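Side-chain contacts in GH26C (Muricauda sp. MAR_2010_75, PDB 6Q78), which probably hydrolyses internal beta-1,4-mannosidic linkages in mannans, as an endo-beta-mannanase of glycoside hydrolase family 26: residues S130-F133 against F134-E137; S172-T175 against Q176-E180; F251-T254 against Y255-T259; P349-F352 against T353-F357; N391-M394 against E395-K399. All blocks are in the same frame, centred on the assembly; numbering follows the deposited sequence.

Contact 1. Residues S130-F133 against F134-E137; sequences SNWF and FQQE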
# COMPACT_ATOMS: atom_id res chain seq x y z
N SER A 130 -26.81 0.72 11.52
CA SER A 130 -27.59 1.39 10.48
C SER A 130 -26.72 2.31 9.62
O SER A 130 -27.21 2.83 8.60
CB SER A 130 -28.71 2.22 11.10
OG SER A 130 -28.21 3.41 11.74
N ASN A 131 -25.48 2.50 10.01
CA ASN A 131 -24.68 3.56 9.40
C ASN A 131 -23.87 2.98 8.25
O ASN A 131 -23.17 1.98 8.42
CB ASN A 131 -23.78 4.11 10.50
CG ASN A 131 -22.87 5.24 10.01
OD1 ASN A 131 -21.97 5.03 9.22
ND2 ASN A 131 -23.11 6.46 10.52
N TRP A 132 -24.00 3.59 7.07
CA TRP A 132 -23.36 3.00 5.88
C TRP A 132 -21.84 2.97 6.01
O TRP A 132 -21.20 2.01 5.58
CB TRP A 132 -23.79 3.77 4.61
CG TRP A 132 -23.21 3.18 3.34
CD1 TRP A 132 -23.65 2.04 2.70
CD2 TRP A 132 -22.07 3.64 2.62
NE1 TRP A 132 -22.86 1.78 1.61
CE2 TRP A 132 -21.88 2.75 1.53
CE3 TRP A 132 -21.17 4.70 2.79
CZ2 TRP A 132 -20.85 2.92 0.59
CZ3 TRP A 132 -20.14 4.86 1.87
CH2 TRP A 132 -19.98 3.95 0.80
N PHE A 133 -21.24 4.00 6.60
CA PHE A 133 -19.79 4.01 6.73
C PHE A 133 -19.33 2.91 7.68
O PHE A 133 -18.33 2.25 7.40
CB PHE A 133 -19.30 5.38 7.20
CG PHE A 133 -19.61 6.48 6.24
CD1 PHE A 133 -18.84 6.69 5.09
CD2 PHE A 133 -20.72 7.27 6.45
CE1 PHE A 133 -19.21 7.67 4.19
CE2 PHE A 133 -21.06 8.27 5.55
CZ PHE A 133 -20.30 8.44 4.42
N PHE A 134 -20.08 2.67 8.76
CA PHE A 134 -19.73 1.56 9.63
C PHE A 134 -19.92 0.23 8.91
O PHE A 134 -19.13 -0.71 9.11
CB PHE A 134 -20.55 1.61 10.94
CG PHE A 134 -20.30 0.41 11.81
CD1 PHE A 134 -21.24 -0.58 11.94
CD2 PHE A 134 -19.06 0.27 12.40
CE1 PHE A 134 -20.97 -1.70 12.72
CE2 PHE A 134 -18.77 -0.86 13.16
CZ PHE A 134 -19.71 -1.84 13.32
N GLN A 135 -20.97 0.11 8.08
CA GLN A 135 -21.13 -1.12 7.30
C GLN A 135 -19.91 -1.35 6.42
O GLN A 135 -19.46 -2.51 6.27
CB GLN A 135 -22.41 -1.05 6.47
CG GLN A 135 -23.66 -1.08 7.32
CD GLN A 135 -24.90 -0.74 6.54
OE1 GLN A 135 -24.87 -0.70 5.31
NE2 GLN A 135 -26.01 -0.49 7.25
N GLN A 136 -19.35 -0.29 5.82
CA GLN A 136 -18.14 -0.45 5.00
C GLN A 136 -16.97 -0.87 5.88
O GLN A 136 -16.19 -1.75 5.49
CB GLN A 136 -17.82 0.85 4.26
CG GLN A 136 -18.96 1.27 3.27
CD GLN A 136 -19.24 0.17 2.25
OE1 GLN A 136 -18.39 -0.14 1.42
NE2 GLN A 136 -20.39 -0.47 2.37
N GLU A 137 -16.83 -0.24 7.04
CA GLU A 137 -15.78 -0.58 8.00
C GLU A 137 -15.85 -2.06 8.36
O GLU A 137 -14.82 -2.76 8.38
CB GLU A 137 -15.98 0.27 9.26
CG GLU A 137 -15.11 -0.19 10.41
CD GLU A 137 -15.28 0.70 11.63
OE1 GLU A 137 -15.54 1.90 11.44
OE2 GLU A 137 -15.12 0.22 12.78

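Contact 2. Residues S172-T175 against Q176-E180; sequences SEMT and QFQRE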
# COMPACT_ATOMS: atom_id res chain seq x y z
N SER A 172 -8.83 19.15 -6.24
CA SER A 172 -9.67 19.81 -7.26
C SER A 172 -11.09 20.03 -6.78
O SER A 172 -11.82 20.85 -7.35
CB SER A 172 -9.72 18.93 -8.51
OG SER A 172 -10.36 17.69 -8.23
N GLU A 173 -11.51 19.29 -5.75
CA GLU A 173 -12.87 19.35 -5.22
C GLU A 173 -13.00 20.24 -3.99
O GLU A 173 -14.13 20.47 -3.55
CB GLU A 173 -13.37 17.93 -4.86
CG GLU A 173 -13.33 16.97 -6.04
CD GLU A 173 -13.59 15.51 -5.64
OE1 GLU A 173 -13.73 15.23 -4.43
OE2 GLU A 173 -13.65 14.66 -6.54
N MET A 174 -11.91 20.72 -3.41
CA MET A 174 -12.04 21.54 -2.21
C MET A 174 -11.77 23.01 -2.52
O MET A 174 -11.41 23.38 -3.64
CB MET A 174 -11.17 21.01 -1.08
CG MET A 174 -9.71 21.10 -1.37
SD MET A 174 -8.70 20.26 -0.12
CE MET A 174 -8.88 18.66 -0.58
N THR A 175 -11.94 23.87 -1.52
CA THR A 175 -11.69 25.29 -1.72
C THR A 175 -10.19 25.59 -1.65
O THR A 175 -9.39 24.78 -1.17
CB THR A 175 -12.39 26.14 -0.66
OG1 THR A 175 -11.76 25.95 0.61
CG2 THR A 175 -13.85 25.69 -0.53
N GLN A 176 -9.83 26.77 -2.16
CA GLN A 176 -8.44 27.21 -2.06
C GLN A 176 -7.98 27.27 -0.61
O GLN A 176 -6.86 26.84 -0.29
CB GLN A 176 -8.28 28.58 -2.73
CG GLN A 176 -6.84 29.06 -2.71
CD GLN A 176 -6.69 30.48 -3.22
OE1 GLN A 176 -6.01 31.31 -2.61
NE2 GLN A 176 -7.32 30.77 -4.35
N PHE A 177 -8.83 27.78 0.28
CA PHE A 177 -8.44 27.83 1.69
C PHE A 177 -8.17 26.43 2.23
O PHE A 177 -7.20 26.22 2.96
CB PHE A 177 -9.50 28.53 2.53
CG PHE A 177 -9.25 28.41 4.01
CD1 PHE A 177 -8.47 29.35 4.67
CD2 PHE A 177 -9.78 27.35 4.73
CE1 PHE A 177 -8.22 29.22 6.03
CE2 PHE A 177 -9.52 27.23 6.09
CZ PHE A 177 -8.74 28.17 6.73
N GLN A 178 -9.03 25.47 1.91
CA GLN A 178 -8.82 24.12 2.43
C GLN A 178 -7.51 23.52 1.90
O GLN A 178 -6.72 22.96 2.66
CB GLN A 178 -10.02 23.25 2.07
CG GLN A 178 -11.23 23.63 2.88
CD GLN A 178 -12.54 23.17 2.29
OE1 GLN A 178 -12.58 22.58 1.22
NE2 GLN A 178 -13.63 23.47 2.99
N ARG A 179 -7.29 23.61 0.58
CA ARG A 179 -6.06 23.11 -0.02
C ARG A 179 -4.83 23.65 0.70
O ARG A 179 -3.89 22.91 1.01
CB ARG A 179 -5.97 23.61 -1.47
CG ARG A 179 -6.97 23.01 -2.40
CD ARG A 179 -6.53 23.22 -3.85
NE ARG A 179 -6.71 24.57 -4.33
CZ ARG A 179 -7.80 25.00 -4.95
NH1 ARG A 179 -8.83 24.18 -5.15
NH2 ARG A 179 -7.86 26.25 -5.35
N GLU A 180 -4.82 24.96 0.94
CA GLU A 180 -3.62 25.64 1.42
C GLU A 180 -3.42 25.48 2.92
O GLU A 180 -2.31 25.72 3.41
CB GLU A 180 -3.65 27.11 1.00
CG GLU A 180 -3.50 27.23 -0.51
CD GLU A 180 -3.50 28.67 -1.02
OE1 GLU A 180 -3.54 29.61 -0.19
OE2 GLU A 180 -3.47 28.84 -2.26

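Contact 3. Residues F251-T254 against Y255-T259; sequences FTVT and YLKNT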
# COMPACT_ATOMS: atom_id res chain seq x y z
N PHE A 251 5.11 12.84 13.83
CA PHE A 251 4.05 12.90 14.83
C PHE A 251 3.14 11.69 14.70
O PHE A 251 2.78 11.06 15.71
CB PHE A 251 3.21 14.16 14.70
CG PHE A 251 2.04 14.13 15.59
CD1 PHE A 251 2.17 14.49 16.93
CD2 PHE A 251 0.81 13.71 15.12
CE1 PHE A 251 1.09 14.40 17.78
CE2 PHE A 251 -0.28 13.61 15.97
CZ PHE A 251 -0.14 13.96 17.29
N THR A 252 2.78 11.32 13.46
CA THR A 252 1.81 10.25 13.25
C THR A 252 2.38 8.91 13.70
O THR A 252 1.69 8.14 14.39
CB THR A 252 1.43 10.21 11.77
OG1 THR A 252 0.81 11.45 11.44
CG2 THR A 252 0.45 9.11 11.49
N VAL A 253 3.61 8.61 13.29
CA VAL A 253 4.20 7.33 13.72
C VAL A 253 4.28 7.25 15.24
O VAL A 253 3.92 6.23 15.85
CB VAL A 253 5.57 7.15 13.05
CG1 VAL A 253 6.30 5.94 13.66
CG2 VAL A 253 5.36 6.95 11.56
N THR A 254 4.80 8.31 15.87
CA THR A 254 4.99 8.27 17.31
C THR A 254 3.66 8.20 18.05
O THR A 254 3.55 7.49 19.06
CB THR A 254 5.81 9.50 17.71
OG1 THR A 254 7.11 9.40 17.10
CG2 THR A 254 5.98 9.61 19.23
N TYR A 255 2.64 8.91 17.56
CA TYR A 255 1.36 8.87 18.26
C TYR A 255 0.74 7.47 18.18
O TYR A 255 0.22 6.96 19.19
CB TYR A 255 0.42 9.91 17.67
CG TYR A 255 -0.77 10.25 18.56
CD1 TYR A 255 -0.60 11.01 19.70
CD2 TYR A 255 -2.05 9.82 18.25
CE1 TYR A 255 -1.67 11.32 20.51
CE2 TYR A 255 -3.14 10.15 19.06
CZ TYR A 255 -2.93 10.89 20.19
OH TYR A 255 -4.00 11.21 21.02
N LEU A 256 0.81 6.84 17.01
CA LEU A 256 0.27 5.48 16.88
C LEU A 256 1.08 4.46 17.66
O LEU A 256 0.52 3.66 18.42
CB LEU A 256 0.25 5.08 15.41
CG LEU A 256 -0.87 5.78 14.63
CD1 LEU A 256 -0.63 5.61 13.15
CD2 LEU A 256 -2.20 5.15 15.00
N LYS A 257 2.41 4.49 17.51
CA LYS A 257 3.26 3.46 18.13
C LYS A 257 3.39 3.65 19.64
O LYS A 257 3.29 2.69 20.41
CB LYS A 257 4.63 3.49 17.46
CG LYS A 257 5.72 2.71 18.18
CD LYS A 257 6.98 2.65 17.31
CE LYS A 257 7.60 4.00 17.09
NZ LYS A 257 8.29 4.38 18.34
N ASN A 258 3.60 4.89 20.08
CA ASN A 258 3.90 5.15 21.48
C ASN A 258 2.66 5.53 22.28
O ASN A 258 2.28 4.82 23.21
CB ASN A 258 5.03 6.19 21.57
CG ASN A 258 6.31 5.68 20.91
OD1 ASN A 258 6.88 6.34 20.05
ND2 ASN A 258 6.75 4.50 21.31
N THR A 259 1.99 6.63 21.92
CA THR A 259 0.83 7.07 22.70
C THR A 259 -0.29 6.03 22.68
O THR A 259 -0.90 5.76 23.73
CB THR A 259 0.35 8.42 22.19
OG1 THR A 259 1.44 9.34 22.29
CG2 THR A 259 -0.80 8.94 23.02
O HOH W 1 8.76 7.19 17.30

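Contact 4. Residues P349-F352 against T353-F357; sequences PGFF and TNNLF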
# COMPACT_ATOMS: atom_id res chain seq x y z
N PRO A 349 -0.51 -4.70 -25.72
CA PRO A 349 0.01 -6.05 -25.96
C PRO A 349 1.25 -6.34 -25.13
O PRO A 349 2.20 -5.55 -25.09
CB PRO A 349 0.32 -6.06 -27.46
CG PRO A 349 -0.62 -5.03 -28.03
CD PRO A 349 -0.79 -3.97 -26.97
N GLY A 350 1.24 -7.49 -24.43
CA GLY A 350 2.36 -7.88 -23.60
C GLY A 350 2.59 -7.00 -22.40
O GLY A 350 3.69 -7.03 -21.83
N PHE A 351 1.59 -6.21 -21.98
CA PHE A 351 1.79 -5.32 -20.84
C PHE A 351 2.38 -6.04 -19.63
O PHE A 351 3.35 -5.58 -19.02
CB PHE A 351 0.48 -4.64 -20.41
CG PHE A 351 0.66 -3.83 -19.18
CD1 PHE A 351 1.40 -2.65 -19.23
CD2 PHE A 351 0.20 -4.28 -17.94
CE1 PHE A 351 1.64 -1.91 -18.08
CE2 PHE A 351 0.43 -3.54 -16.79
CZ PHE A 351 1.16 -2.35 -16.85
N PHE A 352 1.75 -7.13 -19.19
CA PHE A 352 2.17 -7.71 -17.92
C PHE A 352 3.51 -8.41 -18.05
O PHE A 352 4.39 -8.27 -17.19
CB PHE A 352 1.11 -8.70 -17.39
CG PHE A 352 -0.21 -8.05 -17.05
CD1 PHE A 352 -0.33 -7.26 -15.91
CD2 PHE A 352 -1.32 -8.24 -17.87
CE1 PHE A 352 -1.55 -6.65 -15.59
CE2 PHE A 352 -2.56 -7.63 -17.54
CZ PHE A 352 -2.66 -6.83 -16.39
N THR A 353 3.68 -9.18 -19.12
CA THR A 353 4.87 -10.01 -19.24
C THR A 353 6.08 -9.20 -19.69
O THR A 353 7.19 -9.42 -19.18
CB THR A 353 4.59 -11.16 -20.20
OG1 THR A 353 3.53 -11.97 -19.66
CG2 THR A 353 5.83 -11.99 -20.40
N ASN A 354 5.89 -8.27 -20.63
CA ASN A 354 7.02 -7.58 -21.25
C ASN A 354 7.28 -6.19 -20.68
O ASN A 354 8.38 -5.64 -20.88
CB ASN A 354 6.76 -7.40 -22.75
CG ASN A 354 6.57 -8.73 -23.45
OD1 ASN A 354 7.21 -9.73 -23.09
ND2 ASN A 354 5.69 -8.77 -24.44
N ASN A 355 6.29 -5.58 -20.04
CA ASN A 355 6.43 -4.22 -19.53
C ASN A 355 6.53 -4.24 -18.01
O ASN A 355 7.58 -3.93 -17.45
CB ASN A 355 5.28 -3.33 -20.01
CG ASN A 355 5.31 -3.09 -21.51
OD1 ASN A 355 6.06 -3.74 -22.26
ND2 ASN A 355 4.48 -2.14 -21.96
N LEU A 356 5.45 -4.58 -17.32
CA LEU A 356 5.47 -4.58 -15.87
C LEU A 356 6.51 -5.55 -15.33
O LEU A 356 7.33 -5.18 -14.47
CB LEU A 356 4.08 -4.91 -15.33
CG LEU A 356 4.06 -5.02 -13.81
CD1 LEU A 356 4.41 -3.66 -13.13
CD2 LEU A 356 2.67 -5.45 -13.37
N PHE A 357 6.50 -6.80 -15.81
CA PHE A 357 7.44 -7.78 -15.24
C PHE A 357 8.88 -7.33 -15.41
O PHE A 357 9.70 -7.48 -14.50
CB PHE A 357 7.24 -9.15 -15.88
CG PHE A 357 8.14 -10.21 -15.30
CD1 PHE A 357 7.84 -10.80 -14.08
CD2 PHE A 357 9.31 -10.59 -15.97
CE1 PHE A 357 8.69 -11.79 -13.54
CE2 PHE A 357 10.16 -11.56 -15.43
CZ PHE A 357 9.84 -12.16 -14.22
O HOH W 2 4.98 -4.99 -24.61

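Contact 5. Residues N391-M394 against E395-K399; sequences NDFM and EFVSK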
# COMPACT_ATOMS: atom_id res chain seq x y z
N ASN A 391 -4.41 -13.82 -21.30
CA ASN A 391 -3.30 -14.73 -21.49
C ASN A 391 -1.97 -14.14 -21.04
O ASN A 391 -1.14 -14.80 -20.47
CB ASN A 391 -3.23 -15.26 -22.93
CG ASN A 391 -2.19 -16.35 -23.09
OD1 ASN A 391 -1.15 -16.14 -23.69
ND2 ASN A 391 -2.46 -17.52 -22.53
N ASP A 392 -1.80 -12.85 -21.32
CA ASP A 392 -0.60 -12.13 -20.93
C ASP A 392 -0.49 -12.14 -19.39
O ASP A 392 0.55 -12.38 -18.86
CB ASP A 392 -0.68 -10.70 -21.50
CG ASP A 392 0.44 -9.79 -21.04
OD1 ASP A 392 1.55 -10.24 -20.88
OD2 ASP A 392 0.13 -8.62 -20.89
N PHE A 393 -1.59 -11.92 -18.72
CA PHE A 393 -1.59 -11.96 -17.26
C PHE A 393 -1.23 -13.35 -16.75
O PHE A 393 -0.53 -13.48 -15.79
CB PHE A 393 -2.94 -11.52 -16.72
CG PHE A 393 -2.96 -11.28 -15.23
CD1 PHE A 393 -2.40 -10.15 -14.72
CD2 PHE A 393 -3.55 -12.16 -14.39
CE1 PHE A 393 -2.44 -9.90 -13.36
CE2 PHE A 393 -3.59 -11.93 -13.04
CZ PHE A 393 -3.03 -10.78 -12.51
N MET A 394 -1.74 -14.39 -17.40
CA MET A 394 -1.41 -15.75 -16.99
C MET A 394 0.06 -16.04 -17.13
O MET A 394 0.65 -16.67 -16.30
CB MET A 394 -2.21 -16.76 -17.81
CG MET A 394 -3.69 -16.75 -17.50
SD MET A 394 -4.11 -17.27 -15.82
CE MET A 394 -2.91 -18.53 -15.45
N GLU A 395 0.64 -15.56 -18.21
CA GLU A 395 2.05 -15.74 -18.41
C GLU A 395 2.84 -15.03 -17.33
O GLU A 395 3.78 -15.57 -16.80
CB GLU A 395 2.48 -15.30 -19.82
CG GLU A 395 3.95 -15.58 -20.07
CD GLU A 395 4.40 -15.26 -21.47
OE1 GLU A 395 3.60 -14.74 -22.27
OE2 GLU A 395 5.56 -15.51 -21.73
N PHE A 396 2.42 -13.81 -16.99
CA PHE A 396 3.07 -13.04 -15.94
C PHE A 396 3.00 -13.77 -14.60
O PHE A 396 4.02 -13.93 -13.93
CB PHE A 396 2.43 -11.64 -15.90
CG PHE A 396 2.68 -10.86 -14.63
CD1 PHE A 396 3.96 -10.46 -14.27
CD2 PHE A 396 1.61 -10.48 -13.83
CE1 PHE A 396 4.17 -9.71 -13.11
CE2 PHE A 396 1.81 -9.72 -12.67
CZ PHE A 396 3.10 -9.33 -12.32
N VAL A 397 1.81 -14.21 -14.18
CA VAL A 397 1.68 -14.82 -12.85
C VAL A 397 2.32 -16.20 -12.78
O VAL A 397 2.52 -16.73 -11.68
CB VAL A 397 0.26 -14.81 -12.25
CG1 VAL A 397 -0.29 -13.39 -12.18
CG2 VAL A 397 -0.68 -15.75 -13.02
N SER A 398 2.61 -16.79 -13.92
CA SER A 398 3.33 -18.06 -13.96
C SER A 398 4.83 -17.90 -13.82
O SER A 398 5.52 -18.92 -13.67
CB SER A 398 2.99 -18.81 -15.25
OG SER A 398 1.58 -18.96 -15.34
N LYS A 399 5.36 -16.68 -13.86
CA LYS A 399 6.80 -16.49 -13.69
C LYS A 399 7.20 -16.93 -12.29
O LYS A 399 6.44 -16.72 -11.33
CB LYS A 399 7.18 -15.02 -13.89
CG LYS A 399 7.00 -14.45 -15.31
CD LYS A 399 8.04 -15.00 -16.30
CE LYS A 399 7.98 -14.26 -17.64
NZ LYS A 399 9.15 -14.62 -18.53
O HOH W 3 2.47 -12.10 -22.78

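Contact 1. Residues S130-F133 against F134-E137
Phe134 gives its backbone N-H to the side chain of Asn131, with N to OD1 at 3.1 Å, and this N-cap bond starts helix 132-150. The cap is possible because CG of Asn131 lies opposite its own backbone N (chi1 -180°), beside the carbonyl carbon; the other end of that amide, ND2, is bonded to Leu124 O in the preceding loop. Next comes Gln135, whose N bonds to Asn131 O at 2.9 Å. Its extended side chain runs back past the same oxygen, with CG 3.3 Å from Asn131 O, and NE2 finishes on Pro129 O. Gln136 does most of the side-chain work. Bent at chi2 (-57°), it brings CG over one face of the Trp132 indole, 3.6 Å from the centroid of the six-membered ring, and lays its amide on the ring with the planes 12° apart. Glu137 closes the turn through N to Phe133 O at 2.9 Å, while its carboxylate OE1 reaches away to Lys202 and Asn125. Since Gln136 NE2 and Trp132 NE1, 3.4 Å apart, are both donors, the glutamine is held on the indole by CH-pi contact and stacking, whereas the cap and main-chain bonds do the polar work.

Contact 2. Residues S172-T175 against Q176-E180
Thr175 and Gln178 grip each other twice. Gln178 N donates to Thr175 OG1 at 3.1 Å, and in return Thr175 N donates to Gln178 OE1, also at 3.1 Å. The second bond is straight at the hydrogen (169°), yet the donor stands above the plane of the glutamine carbonyl, 50° out of it. Thr175 can serve as acceptor because OG1 sits between its backbone N and carbonyl carbon (chi1 70°), which turns the hydroxyl over the first helical turn. Packed against this pair is Met174. Its CB presses on Gln178 OE1 at 3.1 Å, and its CG meets Arg179 CG at 3.5 Å. Arg179 is tied in by its backbone, N to Thr175 O at 3.0 Å, and its chain bends at chi3 so that one guanidinium face lies over the Thr175 carbonyl and Gln176 CA. Further out, NH1 of Arg179 is fixed by Thr171 O, Met174 rests on Glu162 and Trp234, and Gln178 is backed by Glu162 and Glu165. The reciprocal pair of bonds, side chain to backbone in both directions, is the capping box that begins helix 176-186, with Thr175 at the N-cap.

Contact 3. Residues F251-T254 against Y255-T259
Lys257 curls back along its own helix to touch Val253. Its CB sits 3.3 Å from Val253 O, the same oxygen that accepts the backbone bond from Lys257 N. CG and CD then carry the chain outward in an extended run, before bends at chi3 (65°) and chi4 turn the end around. That brings CE against the methyl Val253 CG1 at 4.1 Å. At the tip, NZ donates to Asn258 OD1 at 3.0 Å, arriving from the side of the carbonyl (C=O...N angle 106°). NZ also donates to water 1, and the water in turn is hydrogen-bonded to Thr254 OG1 at 2.8 Å; that hydroxyl is bonded to Gln250 O as well. Asn258 OD1 additionally leans on Thr254 CG2 at 3.5 Å. Elsewhere round the helix, Phe251 and Tyr255 point the same way. Their planes are 20° apart but slid so far that the rings barely overlap, centroids 5.3 Å apart. The touch is Phe251 CZ to Tyr255 CD1, at 3.8 Å, with Tyr255 CB over one face of the phenylalanine, and the tyrosine OH goes on to Glu201 of helix 193-208. The last turn widens to a pi-type turn, Thr254 O taking Asn258 N and, weakly, Thr259 N. The contact therefore splits by chemistry: rings pack against helix 193-208, while the lysine ammonium is shared between an amide oxygen and a water, acceptors that, with the carboxyl-terminal end of the helix close by, would probably favour the charged form.

Contact 4. Residues P349-F352 against T353-F357
Gly350, with positive phi (67°), stands at the N-cap of helix 351-361 and accepts Asn354 N on its O at 2.8 Å. The helix then widens into a pi-type turn, Phe352 O accepting Phe357 N five residues on and Phe351 O taking two donors of different quality. Leu356 N, 2.9 Å from Phe351 O, comes in almost in line with the carbonyl. Asn355 N, 3.1 Å from the same Phe351 O, stands above its plane and makes a more bent bond. At the cap, Asn354 lays its amide beside the glycine, ND2 3.5 Å from Gly350 CA, where no side chain stands in the way. Asn355 faces back over the same end. Its CB meets Phe351 CD1 at 4.0 Å, with amide and ring planes 74° apart, and its OD1 accepts from water 2, 2.9 Å away. That water also donates to Pro349 O, so it fastens the entry loop to the first turn, and OD1 has a second partner in Gln307 NE2. On the apolar side, Leu356 leans on both rings. Its CB lies obliquely by the Phe351 ring; a chi1 of 176° swings the branch outward, and Leu356 CD2 comes to the edge of the Phe352 ring, 4.3 Å from Phe352 CD1. Leu356 goes on to Leu333 and Thr336 of strand 330-336, Phe351 to Tyr338, and Phe352 and Phe357 turn to Phe396 of helix 390-397, so this buried turn is wedged between a barrel strand and the next helix.

Contact 5. Residues N391-M394 against E395-K399
Phe393 carries the contact, meeting Val397 over one face and Phe396 obliquely. From Val397 it is CG1 that sits over the ring, 4.0 Å from the centroid and 22° off the normal, nearest to Phe393 CE2. The valine reaches there because CG1 lies opposite its carbonyl carbon, beside the backbone N (chi1 -57°). Phe396 is set differently: the two ring planes are 56° apart, the centroids 6.0 Å, and the touch is Phe393 CD1 with Phe396 CD2 at 4.1 Å, CD1 coming to the edge of the Phe396 ring. The other valine methyl, CG2, meets the thioether end of Met394, whose CE is 4.3 Å away. Met394 O accepts two bonds from Ser398, from OG at 2.7 Å and from N at 3.1 Å, which arrive at opposite faces of its carbonyl plane. On the polar side, water 3 donates to Asp392 OD1 at 2.8 Å and to Glu395 OE1 at 2.9 Å, a bridge that probably eases two like charges. Asp392 is also bonded to Phe352 and Thr353 of helix 351-361. Phe393 meets Phe352 of that helix edge-to-face and rests on Met105 and Thr106 of helix 101-106, while Phe396 and Val397 close on Val402, so helix 390-397 is clamped between two helices and strand 402-403.

Contacts 4 and 5 form one neighbourhood, their centres about 9 Å apart: the carboxylate of Asp392 joins them, OD2 lying 2.8 Å from Phe352 N and OD1 2.9 Å from Thr353 OG1, both probable hydrogen bonds, so a side chain of one helix secures the start of another. The other three stand apart. Contacts 1, 2 and 3 are each about 27 Å from one another by centres, and contact 3 lies on the opposite side of the chain's centre from contacts 4 and 5, about 40 Å from contact 4 and 41 Å from contact 5, centre to centre. All sit on or beside outer helices of the TIM-barrel-type fold, 19 to 25 Å from the centre of the chain.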